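KLLA0E08119p (Kluyveromyces lactis, PDB 3VA7) probably catalyses the biotin- and ATP-dependent carboxylation of urea to urea-1-carboxylate (allophanate), as the biotin carboxylase, carboxyltransferase and biotin carrier part of a longer multifunctional enzyme. Local coordinates at residues N233-V237 with I305-Q309; D256-R262 with V463-D469; R367-P373 with I443-L449; G382-S386 with D1055-I1059; L540-E544 with E570-G574. One frame throughout, in Å; residues are numbered along the deposited sequence.

Contact 1 (N233-V237 with I305-Q309)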
# COMPACT_ATOMS: atom_id res chain seq x y z
N ASN A 233 -5.74 -47.36 7.74
CA ASN A 233 -5.15 -46.00 7.64
C ASN A 233 -4.49 -45.69 6.28
O ASN A 233 -3.29 -45.89 6.07
CB ASN A 233 -4.23 -45.69 8.83
CG ASN A 233 -4.95 -44.86 9.91
OD1 ASN A 233 -4.47 -43.78 10.33
ND2 ASN A 233 -6.13 -45.35 10.34
N ALA A 234 -5.32 -45.15 5.41
CA ALA A 234 -5.16 -45.27 3.96
C ALA A 234 -4.26 -44.23 3.31
O ALA A 234 -4.40 -43.03 3.56
CB ALA A 234 -6.59 -45.26 3.27
N ARG A 235 -3.36 -44.70 2.45
CA ARG A 235 -2.54 -43.84 1.59
C ARG A 235 -3.16 -43.63 0.19
O ARG A 235 -4.13 -44.29 -0.18
CB ARG A 235 -1.11 -44.35 1.54
CG ARG A 235 -0.40 -44.09 2.85
CD ARG A 235 0.93 -44.78 2.90
NE ARG A 235 1.79 -44.37 1.80
CZ ARG A 235 2.95 -44.95 1.50
NH1 ARG A 235 3.40 -45.97 2.22
NH2 ARG A 235 3.68 -44.52 0.47
N HIS A 236 -2.62 -42.66 -0.55
CA HIS A 236 -3.10 -42.36 -1.91
C HIS A 236 -1.89 -42.44 -2.85
O HIS A 236 -1.04 -41.53 -2.86
CB HIS A 236 -3.73 -40.98 -1.91
CG HIS A 236 -4.21 -40.49 -3.23
ND1 HIS A 236 -5.52 -40.11 -3.45
CD2 HIS A 236 -3.54 -40.21 -4.39
CE1 HIS A 236 -5.65 -39.67 -4.70
NE2 HIS A 236 -4.46 -39.71 -5.28
N VAL A 237 -1.76 -43.56 -3.57
CA VAL A 237 -0.62 -43.72 -4.45
C VAL A 237 -1.20 -43.73 -5.83
O VAL A 237 -2.14 -44.47 -6.11
CB VAL A 237 0.15 -45.00 -4.19
CG1 VAL A 237 1.36 -45.05 -5.08
CG2 VAL A 237 0.57 -45.08 -2.73
N ILE A 305 -5.87 -46.62 -3.60
CA ILE A 305 -5.76 -46.65 -2.15
C ILE A 305 -4.69 -47.68 -1.82
O ILE A 305 -4.59 -48.71 -2.51
CB ILE A 305 -7.08 -47.10 -1.57
CG1 ILE A 305 -8.22 -46.31 -2.26
CG2 ILE A 305 -7.08 -46.94 -0.04
CD1 ILE A 305 -9.63 -46.43 -1.66
N TYR A 306 -3.88 -47.41 -0.80
CA TYR A 306 -2.79 -48.33 -0.41
C TYR A 306 -2.74 -48.60 1.11
O TYR A 306 -2.59 -47.66 1.92
CB TYR A 306 -1.44 -47.80 -0.89
CG TYR A 306 -0.22 -48.66 -0.58
CD1 TYR A 306 -0.17 -50.00 -0.95
CD2 TYR A 306 0.91 -48.11 0.04
CE1 TYR A 306 0.96 -50.80 -0.69
CE2 TYR A 306 2.06 -48.91 0.32
CZ TYR A 306 2.07 -50.26 -0.06
OH TYR A 306 3.16 -51.09 0.17
N ASP A 307 -2.87 -49.88 1.49
CA ASP A 307 -2.68 -50.30 2.87
C ASP A 307 -1.22 -50.67 3.04
O ASP A 307 -0.78 -51.73 2.58
CB ASP A 307 -3.58 -51.49 3.22
CG ASP A 307 -3.81 -51.63 4.73
OD1 ASP A 307 -2.83 -51.61 5.52
OD2 ASP A 307 -4.99 -51.75 5.11
N GLU A 308 -0.49 -49.76 3.67
CA GLU A 308 0.96 -49.88 3.87
C GLU A 308 1.32 -51.16 4.62
O GLU A 308 2.26 -51.88 4.24
CB GLU A 308 1.44 -48.66 4.65
CG GLU A 308 2.94 -48.56 4.84
CD GLU A 308 3.36 -47.19 5.34
OE1 GLU A 308 2.46 -46.35 5.65
OE2 GLU A 308 4.57 -46.94 5.43
N GLN A 309 0.55 -51.40 5.68
CA GLN A 309 0.70 -52.56 6.55
C GLN A 309 0.40 -53.88 5.81
O GLN A 309 1.26 -54.76 5.71
CB GLN A 309 -0.21 -52.41 7.78
CG GLN A 309 0.36 -51.60 8.93
CD GLN A 309 -0.17 -52.08 10.29
OE1 GLN A 309 -1.21 -52.75 10.36
NE2 GLN A 309 0.55 -51.75 11.38
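R235 and Y306 lie side by side on one face of an antiparallel pair of strands, their side chains running the same way. The guanidinium plane stands 79° from the phenol ring: NH1 comes to the rim of the ring, near its plane, 3.7 Å from Y306 CE2, and the ring in turn lies over one guanidinium face. A bend at chi3 (57°) of R235 brings its otherwise extended chain round so that NH1 also reaches E308. That carboxylate makes a long salt bridge, R235 NH1 to E308 OE2 3.6 Å, while E308 CG sits at the guanidinium edge. V237 CG2 packs on Y306 CB at 3.9 Å, also with side chains aligned. Away from the face that carries R235 and Y306, I305 CG2 meets A234 CB at 3.7 Å.

Two backbone bonds hold this register, making R235 and Y306 a hydrogen-bonded pair: R235 N to Y306 O is 3.1 Å and Y306 N to R235 O is 3.2 Å. The guanidinium has further partners that fix its rotation, a salt bridge to D256 and a bond to the carbonyl of P273; Y306 OH bonds D311. The site belongs to the ATP-grasp part of the biotin carboxylase unit. Strand 235-244 is flanked by strand 249-261 and strand 299-307, which in turn pairs with strand 312-319, and helix 277-293 packs against V237 and Y306.

Contact 2 (D256-R262 with V463-D469)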
# COMPACT_ATOMS: atom_id res chain seq x y z
N ASP A 256 2.82 -40.24 -4.30
CA ASP A 256 2.02 -40.30 -3.11
C ASP A 256 1.37 -38.92 -2.85
O ASP A 256 2.04 -37.90 -2.82
CB ASP A 256 2.94 -40.70 -1.99
CG ASP A 256 2.22 -40.94 -0.73
OD1 ASP A 256 1.56 -40.01 -0.18
OD2 ASP A 256 2.34 -42.08 -0.27
N CYS A 257 0.06 -38.92 -2.62
CA CYS A 257 -0.72 -37.72 -2.50
C CYS A 257 -1.59 -37.83 -1.28
O CYS A 257 -2.69 -37.27 -1.19
CB CYS A 257 -1.57 -37.53 -3.76
SG CYS A 257 -0.59 -37.32 -5.32
N SER A 258 -1.06 -38.54 -0.30
CA SER A 258 -1.73 -38.74 0.99
C SER A 258 -2.00 -37.45 1.79
O SER A 258 -3.01 -37.38 2.48
CB SER A 258 -0.95 -39.74 1.83
OG SER A 258 -0.38 -40.77 1.02
N LEU A 259 -1.13 -36.43 1.70
CA LEU A 259 -1.29 -35.25 2.57
C LEU A 259 -2.40 -34.33 2.07
O LEU A 259 -2.15 -33.33 1.38
CB LEU A 259 0.05 -34.52 2.80
CG LEU A 259 1.14 -35.31 3.57
CD1 LEU A 259 2.50 -34.66 3.52
CD2 LEU A 259 0.74 -35.59 5.03
N GLN A 260 -3.62 -34.70 2.40
CA GLN A 260 -4.83 -34.04 1.94
C GLN A 260 -5.62 -33.49 3.15
O GLN A 260 -5.65 -34.11 4.21
CB GLN A 260 -5.72 -35.04 1.23
CG GLN A 260 -5.20 -35.58 -0.09
CD GLN A 260 -6.09 -36.69 -0.70
OE1 GLN A 260 -7.34 -36.63 -0.63
NE2 GLN A 260 -5.46 -37.70 -1.27
N ARG A 261 -6.26 -32.35 2.98
CA ARG A 261 -7.05 -31.75 4.02
C ARG A 261 -8.49 -31.72 3.53
O ARG A 261 -8.77 -31.13 2.48
CB ARG A 261 -6.56 -30.34 4.31
CG ARG A 261 -7.33 -29.62 5.37
CD ARG A 261 -7.07 -28.13 5.36
NE ARG A 261 -7.83 -27.42 4.33
CZ ARG A 261 -9.14 -27.14 4.37
NH1 ARG A 261 -9.71 -26.50 3.35
NH2 ARG A 261 -9.90 -27.51 5.40
N ARG A 262 -9.40 -32.36 4.29
CA ARG A 262 -10.79 -32.54 3.86
C ARG A 262 -10.76 -32.87 2.37
O ARG A 262 -11.48 -32.29 1.56
CB ARG A 262 -11.63 -31.28 4.13
CG ARG A 262 -12.13 -31.07 5.59
CD ARG A 262 -13.63 -30.65 5.65
NE ARG A 262 -13.98 -29.50 4.79
CZ ARG A 262 -15.23 -29.14 4.44
NH1 ARG A 262 -16.28 -29.85 4.86
NH2 ARG A 262 -15.45 -28.07 3.65
N VAL A 463 2.53 -40.71 6.95
CA VAL A 463 1.53 -39.98 6.15
C VAL A 463 0.31 -40.83 5.79
O VAL A 463 0.44 -41.98 5.40
CB VAL A 463 2.15 -39.48 4.77
CG1 VAL A 463 3.30 -38.52 4.98
CG2 VAL A 463 2.62 -40.66 3.88
N ALA A 464 -0.88 -40.26 5.90
CA ALA A 464 -2.07 -40.96 5.46
C ALA A 464 -3.12 -39.95 5.03
O ALA A 464 -3.09 -38.82 5.49
CB ALA A 464 -2.60 -41.82 6.55
N THR A 465 -4.04 -40.36 4.17
CA THR A 465 -5.11 -39.50 3.67
C THR A 465 -5.85 -38.78 4.82
O THR A 465 -6.66 -37.85 4.61
CB THR A 465 -6.06 -40.31 2.71
OG1 THR A 465 -5.29 -40.82 1.60
CG2 THR A 465 -7.19 -39.44 2.14
N LYS A 466 -5.53 -39.19 6.04
CA LYS A 466 -6.27 -38.75 7.22
C LYS A 466 -5.52 -37.70 8.07
O LYS A 466 -6.14 -36.85 8.73
CB LYS A 466 -6.64 -39.99 8.05
CG LYS A 466 -7.88 -39.83 8.94
CD LYS A 466 -9.08 -39.21 8.17
CE LYS A 466 -9.88 -38.25 9.12
NZ LYS A 466 -11.12 -37.69 8.52
N VAL A 467 -4.19 -37.77 8.03
CA VAL A 467 -3.29 -37.00 8.91
C VAL A 467 -3.60 -35.49 9.04
O VAL A 467 -3.84 -35.00 10.15
CB VAL A 467 -1.82 -37.21 8.51
CG1 VAL A 467 -0.89 -36.31 9.31
CG2 VAL A 467 -1.44 -38.66 8.70
N LEU A 468 -3.58 -34.78 7.92
CA LEU A 468 -3.80 -33.34 7.90
C LEU A 468 -5.12 -32.93 8.50
O LEU A 468 -5.27 -31.78 8.88
CB LEU A 468 -3.74 -32.80 6.47
CG LEU A 468 -2.38 -32.71 5.82
CD1 LEU A 468 -2.45 -31.65 4.77
CD2 LEU A 468 -1.31 -32.38 6.84
N ASP A 469 -6.08 -33.86 8.55
CA ASP A 469 -7.38 -33.58 9.17
C ASP A 469 -7.36 -33.46 10.71
O ASP A 469 -8.26 -32.85 11.31
CB ASP A 469 -8.44 -34.56 8.69
CG ASP A 469 -9.13 -34.08 7.44
OD1 ASP A 469 -9.06 -34.77 6.41
OD2 ASP A 469 -9.71 -32.96 7.46
O HOH W 1 -4.02 -36.10 5.19
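L468 rests on the end of strand 249-261, in the biotin carboxylase unit, where a type I turn (A464 to V467) runs into a 3-10 segment. Its CB lies 3.2 Å from Q260 O. With chi1 at -74°, CG stands opposite the carbonyl carbon of L468 and passes from Q260 O toward the carbonyl carbon of L259. One branch, CD1, then ends 3.8 Å from L259 O, whereas CD2 comes to L259 CD2 at 4.2 Å. The same L259 methyl also packs on V463 CG1, the two side chains crossing at about a right angle.

Water 1 links the polar backbone atoms beside this packing. It donates to Q260 O and A464 O and accepts from L468 N, although more acceptors lie around it than it has protons, so not every such bond can hold at once. Further back, S258 O receives a CA-H...O contact from T465 CA at 3.2 Å. Q260 and T465 run side by side, and T465 OG1 is bonded to the A234 carbonyl. The Q260 amide is held by NE2 to C257 O at 2.8 Å, with that oxygen in the amide plane. At the far end R262 N makes a forked bond to D469, 3.2 Å to both OD1 and OD2, each on its syn side and 24° out of the carboxylate plane.

Contact 3 (R367-P373 with I443-L449)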
# COMPACT_ATOMS: atom_id res chain seq x y z
N ARG A 367 1.84 -26.82 -2.29
CA ARG A 367 0.95 -25.94 -3.01
C ARG A 367 0.68 -24.67 -2.22
O ARG A 367 -0.04 -24.69 -1.21
CB ARG A 367 -0.37 -26.67 -3.24
CG ARG A 367 -0.29 -28.03 -3.89
CD ARG A 367 -1.66 -28.29 -4.57
NE ARG A 367 -1.77 -29.58 -5.22
CZ ARG A 367 -2.90 -30.04 -5.75
NH1 ARG A 367 -4.00 -29.31 -5.70
NH2 ARG A 367 -2.94 -31.23 -6.32
N LEU A 368 1.24 -23.55 -2.68
CA LEU A 368 0.97 -22.26 -2.07
C LEU A 368 -0.36 -21.70 -2.51
O LEU A 368 -0.54 -21.39 -3.69
CB LEU A 368 2.07 -21.24 -2.40
CG LEU A 368 2.12 -19.90 -1.61
CD1 LEU A 368 2.73 -20.07 -0.21
CD2 LEU A 368 2.87 -18.80 -2.40
N TYR A 369 -1.28 -21.59 -1.55
CA TYR A 369 -2.63 -21.03 -1.74
C TYR A 369 -2.81 -19.66 -1.06
O TYR A 369 -2.30 -19.43 0.05
CB TYR A 369 -3.68 -21.98 -1.16
CG TYR A 369 -3.94 -23.24 -1.96
CD1 TYR A 369 -4.77 -23.20 -3.08
CD2 TYR A 369 -3.39 -24.47 -1.60
CE1 TYR A 369 -5.03 -24.33 -3.84
CE2 TYR A 369 -3.64 -25.61 -2.35
CZ TYR A 369 -4.48 -25.53 -3.48
OH TYR A 369 -4.77 -26.60 -4.30
N ALA A 370 -3.56 -18.76 -1.71
CA ALA A 370 -4.05 -17.54 -1.07
C ALA A 370 -5.22 -17.92 -0.18
O ALA A 370 -6.40 -17.84 -0.57
CB ALA A 370 -4.48 -16.56 -2.10
N GLU A 371 -4.90 -18.37 1.02
CA GLU A 371 -5.90 -18.87 1.97
C GLU A 371 -5.45 -18.56 3.39
O GLU A 371 -4.22 -18.44 3.66
CB GLU A 371 -5.94 -20.38 1.94
CG GLU A 371 -6.98 -21.02 1.14
CD GLU A 371 -6.65 -22.49 0.98
OE1 GLU A 371 -5.66 -22.92 1.65
OE2 GLU A 371 -7.36 -23.19 0.19
N ASN A 372 -6.42 -18.55 4.31
CA ASN A 372 -6.11 -18.40 5.73
C ASN A 372 -6.23 -19.69 6.58
O ASN A 372 -7.32 -20.10 6.95
CB ASN A 372 -6.96 -17.26 6.30
CG ASN A 372 -6.51 -16.87 7.66
OD1 ASN A 372 -5.61 -17.47 8.21
ND2 ASN A 372 -7.13 -15.86 8.23
N PRO A 373 -5.10 -20.34 6.89
CA PRO A 373 -5.22 -21.54 7.74
C PRO A 373 -5.85 -21.34 9.13
O PRO A 373 -6.44 -22.28 9.69
CB PRO A 373 -3.78 -22.00 7.85
CG PRO A 373 -3.22 -21.64 6.53
CD PRO A 373 -3.78 -20.27 6.25
N ILE A 443 -3.14 -13.18 2.54
CA ILE A 443 -2.83 -14.24 3.45
C ILE A 443 -2.55 -15.53 2.63
O ILE A 443 -3.26 -15.84 1.65
CB ILE A 443 -4.00 -14.44 4.45
CG1 ILE A 443 -4.36 -13.11 5.17
CG2 ILE A 443 -3.66 -15.60 5.46
CD1 ILE A 443 -5.73 -13.11 5.91
N THR A 444 -1.50 -16.25 3.02
CA THR A 444 -1.08 -17.47 2.35
C THR A 444 -1.09 -18.61 3.34
O THR A 444 -1.41 -18.40 4.52
CB THR A 444 0.33 -17.37 1.69
OG1 THR A 444 1.39 -17.34 2.67
CG2 THR A 444 0.41 -16.13 0.77
N ASN A 445 -0.75 -19.79 2.87
CA ASN A 445 -0.72 -20.95 3.72
C ASN A 445 0.73 -21.31 3.96
O ASN A 445 1.05 -22.43 4.29
CB ASN A 445 -1.54 -22.10 3.10
CG ASN A 445 -0.96 -22.62 1.74
OD1 ASN A 445 -0.25 -21.93 1.01
ND2 ASN A 445 -1.29 -23.86 1.41
N ILE A 446 1.62 -20.35 3.80
CA ILE A 446 3.04 -20.66 3.80
C ILE A 446 3.47 -21.23 5.14
O ILE A 446 4.20 -22.20 5.23
CB ILE A 446 3.90 -19.44 3.34
CG1 ILE A 446 5.34 -19.81 3.06
CG2 ILE A 446 3.82 -18.21 4.31
CD1 ILE A 446 5.55 -20.95 2.06
N ASP A 447 3.00 -20.59 6.20
CA ASP A 447 3.36 -20.95 7.55
C ASP A 447 2.81 -22.32 7.85
O ASP A 447 3.50 -23.12 8.43
CB ASP A 447 2.82 -19.93 8.58
CG ASP A 447 3.34 -20.23 9.98
OD1 ASP A 447 4.57 -20.16 10.13
OD2 ASP A 447 2.54 -20.59 10.88
N TYR A 448 1.56 -22.57 7.51
CA TYR A 448 0.96 -23.91 7.58
C TYR A 448 1.80 -24.97 6.83
O TYR A 448 2.12 -26.03 7.35
CB TYR A 448 -0.42 -23.80 7.00
CG TYR A 448 -1.17 -25.06 6.83
CD1 TYR A 448 -1.30 -25.63 5.56
CD2 TYR A 448 -1.83 -25.67 7.91
CE1 TYR A 448 -2.03 -26.77 5.36
CE2 TYR A 448 -2.56 -26.84 7.73
CZ TYR A 448 -2.66 -27.38 6.45
OH TYR A 448 -3.38 -28.54 6.22
N LEU A 449 2.18 -24.64 5.60
CA LEU A 449 3.08 -25.49 4.81
C LEU A 449 4.38 -25.77 5.54
O LEU A 449 4.85 -26.90 5.51
CB LEU A 449 3.41 -24.87 3.44
CG LEU A 449 2.60 -25.16 2.17
CD1 LEU A 449 1.32 -25.92 2.44
CD2 LEU A 449 2.34 -23.88 1.40
O HOH W 2 -3.70 -25.00 2.72
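N445 lays its amide along the backbone edge of R367-Y369, bonding the R367 carbonyl and the Y369 N-H, which flank L368. ND2 donates to R367 O at 3.0 Å, nearly straight at 168° and with that oxygen in the amide plane. OD1 accepts from Y369 N at 2.8 Å, the donor lying above the carbonyl plane rather than on a lone pair. The torsion that places CG between the backbone N and the carbonyl carbon (chi1 64°) turns the amide toward the strand. Water 2 also accepts from ND2 and donates to E371 OE1.

N445 occupies the N-cap position of helix 446-454, but its side chain makes no capping bond, being turned to the strand instead; the preceding T444 makes an ST turn, its OG1 accepting from I446 N. This helix start of the biotin carboxylase C-terminal domain packs on strand 362-372, next to an inverse gamma turn centred on A370.

Two apolar bumps flank the amide. L368 CD1 fills a hollow walled by T444 CB, I446 CD1 (3.7 Å) and L449 CD2. On the other flank the P373 ring sits in the dip between N445 and Y448, its CG 3.6 Å from Y448 CB. At the outer end I443 CG2 nestles against the N372 backbone and side chain, 3.7 Å from N372 CA.

Contact 4 (G382-S386 with D1055-I1059)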
# COMPACT_ATOMS: atom_id res chain seq x y z
N GLY A 382 -6.61 -10.13 -2.85
CA GLY A 382 -5.84 -8.89 -2.74
C GLY A 382 -4.61 -8.71 -3.63
O GLY A 382 -4.22 -9.62 -4.33
N GLN A 383 -3.98 -7.54 -3.60
CA GLN A 383 -2.78 -7.28 -4.38
C GLN A 383 -1.49 -7.75 -3.72
O GLN A 383 -1.22 -7.39 -2.56
CB GLN A 383 -2.62 -5.80 -4.73
CG GLN A 383 -1.63 -5.66 -5.80
CD GLN A 383 -1.48 -4.25 -6.30
OE1 GLN A 383 -1.20 -4.05 -7.49
NE2 GLN A 383 -1.60 -3.28 -5.41
N LEU A 384 -0.72 -8.55 -4.45
CA LEU A 384 0.56 -8.98 -3.96
C LEU A 384 1.53 -7.79 -4.04
O LEU A 384 1.57 -7.06 -5.01
CB LEU A 384 1.10 -10.20 -4.72
CG LEU A 384 0.21 -11.43 -4.63
CD1 LEU A 384 0.84 -12.56 -5.35
CD2 LEU A 384 -0.16 -11.82 -3.19
N THR A 385 2.31 -7.66 -2.99
CA THR A 385 3.01 -6.44 -2.69
C THR A 385 4.51 -6.68 -2.79
O THR A 385 5.33 -5.75 -2.95
CB THR A 385 2.54 -5.99 -1.28
OG1 THR A 385 1.87 -4.72 -1.38
CG2 THR A 385 3.65 -6.04 -0.20
N SER A 386 4.85 -7.95 -2.68
CA SER A 386 6.21 -8.36 -2.77
C SER A 386 6.13 -9.88 -2.97
O SER A 386 5.37 -10.59 -2.31
CB SER A 386 6.99 -7.93 -1.50
OG SER A 386 7.98 -8.90 -1.16
N ASP A 1055 4.20 5.19 -8.24
CA ASP A 1055 4.00 3.80 -8.63
C ASP A 1055 4.52 2.99 -7.43
O ASP A 1055 5.68 2.53 -7.38
CB ASP A 1055 4.77 3.58 -9.95
CG ASP A 1055 4.86 2.12 -10.40
OD1 ASP A 1055 4.29 1.21 -9.72
OD2 ASP A 1055 5.54 1.87 -11.44
N LYS A 1056 3.66 2.84 -6.42
CA LYS A 1056 4.08 2.21 -5.14
C LYS A 1056 4.97 0.96 -5.30
O LYS A 1056 5.96 0.77 -4.62
CB LYS A 1056 2.84 1.82 -4.33
CG LYS A 1056 3.19 1.24 -3.01
CD LYS A 1056 1.95 0.93 -2.26
CE LYS A 1056 1.52 -0.50 -2.47
NZ LYS A 1056 0.10 -0.62 -2.11
N LEU A 1057 4.59 0.08 -6.20
CA LEU A 1057 5.33 -1.16 -6.38
C LEU A 1057 6.26 -1.09 -7.60
O LEU A 1057 6.81 -2.13 -8.03
CB LEU A 1057 4.33 -2.28 -6.56
CG LEU A 1057 3.26 -2.44 -5.47
CD1 LEU A 1057 2.28 -3.63 -5.81
CD2 LEU A 1057 3.93 -2.65 -4.18
N VAL A 1058 6.42 0.10 -8.19
CA VAL A 1058 7.34 0.23 -9.32
C VAL A 1058 7.05 -0.84 -10.40
O VAL A 1058 7.98 -1.46 -10.91
CB VAL A 1058 8.84 0.12 -8.88
CG1 VAL A 1058 9.80 0.64 -9.99
CG2 VAL A 1058 9.10 0.93 -7.62
N ILE A 1059 5.78 -1.07 -10.71
CA ILE A 1059 5.41 -2.04 -11.70
C ILE A 1059 4.96 -1.34 -13.01
O ILE A 1059 4.56 -1.99 -13.99
CB ILE A 1059 4.25 -2.97 -11.19
CG1 ILE A 1059 3.11 -2.17 -10.55
CG2 ILE A 1059 4.70 -4.08 -10.20
CD1 ILE A 1059 1.77 -2.91 -10.67
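The terminal amide of Q383 turns a face to L1057, the two side chains arriving from opposite directions. L1057 CD1 sits over that face, nearly on the normal through Q383 CD and 3.8 Å from it, about equally near the two other amide atoms. Q383 reaches this far because its chain is extended, CG being anti to the backbone N (chi1 -164°) and chi2 175°. The two methyls of L1057 then divide the backbone between them: CD1 comes to L384 O at 3.6 Å and CD2 to T385 O, also at 3.6 Å.

L1057 is presented by a type I turn, D1055 to V1058, in the carboxyltransferase part of the chain, whereas T385 and S386 form a classic beta bulge opposite Y440 in the biotin carboxylase C-terminal domain. This is therefore a small interdomain contact, burying 195 Å² without a hydrogen bond across it. Within the turn, D1055 OD1 accepts from I1059 N at 2.9 Å, on the syn side. K1056 brings CE to 4.4 Å from T385 OG1, and its NZ is bonded to the N612 carbonyl.

Contact 5 (L540-E544 with E570-G574); sequences LFHTE and EVKRG
Apolar contact centres on F541 and V571, whose side chains cross at about a right angle. V571 CG1 sits over one face of the phenyl ring, 4.1 Å from the F541 ring centroid and 28° off the ring normal, a CH-pi arrangement; its nearest ring atom is F541 CG at 3.6 Å. The valine's first torsion (chi1 169°) sets CG1 anti to its backbone N and over the ring. L540 CD1 lies against G574 CA at 3.8 Å.

A single hydrogen bond links the segments: G574 N donates to F541 O at 2.8 Å, with a C=O...N angle of 167°, so the donor approaches almost straight off the end of the carbonyl. The same oxygen takes a CA-H...O contact from R573 CA at 3.4 Å, and a longer one runs from E544 CA to V571 O.

The remaining contacts involve exposed residues. R573 stretches its chain from CG to NE along the H542 carbonyl, while E544 CB lies against K572 O at 3.4 Å. F541 and V571 both also pack on I547 of strand 545-550. The arrangement joins the ends of strands 538-541 and 569-571, which belong to two different antiparallel sheets, consistent with the ring and methyl packing between the two sheets, in the A and B part of the carboxyltransferase domain.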
# COMPACT_ATOMS: atom_id res chain seq x y z
N LEU A 540 -6.29 -12.32 20.41
CA LEU A 540 -6.09 -13.66 20.89
C LEU A 540 -4.66 -14.08 20.58
O LEU A 540 -4.19 -13.96 19.47
CB LEU A 540 -7.10 -14.62 20.25
CG LEU A 540 -6.99 -16.16 20.36
CD1 LEU A 540 -6.62 -16.61 21.77
CD2 LEU A 540 -8.32 -16.82 19.93
N PHE A 541 -3.96 -14.56 21.59
CA PHE A 541 -2.59 -14.93 21.37
C PHE A 541 -2.49 -16.44 21.18
O PHE A 541 -3.08 -17.20 21.96
CB PHE A 541 -1.74 -14.47 22.55
CG PHE A 541 -1.26 -13.07 22.43
CD1 PHE A 541 0.04 -12.81 22.00
CD2 PHE A 541 -2.08 -12.02 22.75
CE1 PHE A 541 0.49 -11.51 21.89
CE2 PHE A 541 -1.64 -10.70 22.63
CZ PHE A 541 -0.37 -10.45 22.20
N HIS A 542 -1.75 -16.85 20.15
CA HIS A 542 -1.71 -18.25 19.76
C HIS A 542 -0.44 -18.89 20.19
O HIS A 542 -0.15 -20.07 19.90
CB HIS A 542 -1.90 -18.39 18.26
CG HIS A 542 -3.32 -18.30 17.87
ND1 HIS A 542 -3.84 -17.23 17.17
CD2 HIS A 542 -4.37 -19.10 18.17
CE1 HIS A 542 -5.14 -17.41 17.00
NE2 HIS A 542 -5.49 -18.54 17.60
N THR A 543 0.34 -18.07 20.87
CA THR A 543 1.65 -18.46 21.25
C THR A 543 2.00 -17.64 22.50
O THR A 543 1.19 -16.84 22.96
CB THR A 543 2.58 -18.22 20.09
OG1 THR A 543 3.87 -18.72 20.42
CG2 THR A 543 2.66 -16.73 19.82
N GLU A 544 3.19 -17.82 23.06
CA GLU A 544 3.53 -17.12 24.30
C GLU A 544 4.51 -15.99 24.09
O GLU A 544 5.37 -16.05 23.23
CB GLU A 544 4.05 -18.09 25.39
CG GLU A 544 5.34 -18.84 25.07
CD GLU A 544 6.14 -19.22 26.34
OE1 GLU A 544 5.52 -19.60 27.38
OE2 GLU A 544 7.40 -19.11 26.29
N GLU A 570 3.50 -11.06 31.09
CA GLU A 570 3.66 -12.41 30.49
C GLU A 570 2.34 -13.02 29.97
O GLU A 570 1.40 -13.19 30.73
CB GLU A 570 4.33 -13.37 31.49
CG GLU A 570 5.89 -13.39 31.49
CD GLU A 570 6.50 -13.80 32.85
OE1 GLU A 570 7.44 -14.66 32.87
OE2 GLU A 570 6.03 -13.27 33.91
N VAL A 571 2.27 -13.33 28.68
CA VAL A 571 1.02 -13.77 28.02
C VAL A 571 1.15 -15.24 27.66
O VAL A 571 2.23 -15.71 27.28
CB VAL A 571 0.69 -12.93 26.73
CG1 VAL A 571 -0.42 -13.56 25.93
CG2 VAL A 571 0.31 -11.49 27.07
N LYS A 572 0.05 -15.97 27.77
CA LYS A 572 0.19 -17.43 27.74
C LYS A 572 -0.05 -18.14 26.39
O LYS A 572 0.79 -18.93 25.95
CB LYS A 572 -0.55 -18.11 28.92
CG LYS A 572 0.41 -18.64 30.01
CD LYS A 572 -0.29 -19.21 31.30
CE LYS A 572 -1.58 -20.03 31.04
NZ LYS A 572 -2.81 -19.15 31.04
N ARG A 573 -1.17 -17.88 25.73
CA ARG A 573 -1.60 -18.76 24.63
C ARG A 573 -2.98 -19.22 24.97
O ARG A 573 -3.17 -19.92 25.96
CB ARG A 573 -0.72 -19.98 24.40
CG ARG A 573 -1.37 -20.98 23.45
CD ARG A 573 -0.43 -22.09 23.03
NE ARG A 573 -1.05 -22.92 22.00
CZ ARG A 573 -0.64 -24.15 21.62
NH1 ARG A 573 0.42 -24.73 22.21
NH2 ARG A 573 -1.29 -24.80 20.66
N GLY A 574 -3.93 -18.81 24.15
CA GLY A 574 -5.31 -18.79 24.57
C GLY A 574 -5.61 -17.49 25.32
O GLY A 574 -6.76 -17.22 25.63

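Overall arrangement
Contacts 1, 2 and 3 lie in the biotin carboxylase unit and all reach one branched antiparallel sheet. Contacts 1 and 2 are about 11 Å apart between centres and touch through neighbouring strands 235-244 and 249-261; contact 3 is about 16 Å from contact 2 between centres, and the two touch where Y448 meets L468 and R261. Contact 3 is nested within the loop closed by contact 2, whereas the segments of contacts 1 and 2 alternate along the chain. Contact 4, about 19 Å from contact 3 between centres, starts on the adjacent strand 378-383 and crosses to the carboxyltransferase part, 669 residues on. Contact 5, nested in the loop closed by contact 4, is local to the carboxyltransferase domain. Contact 4 is thus the one joining two catalytic domains.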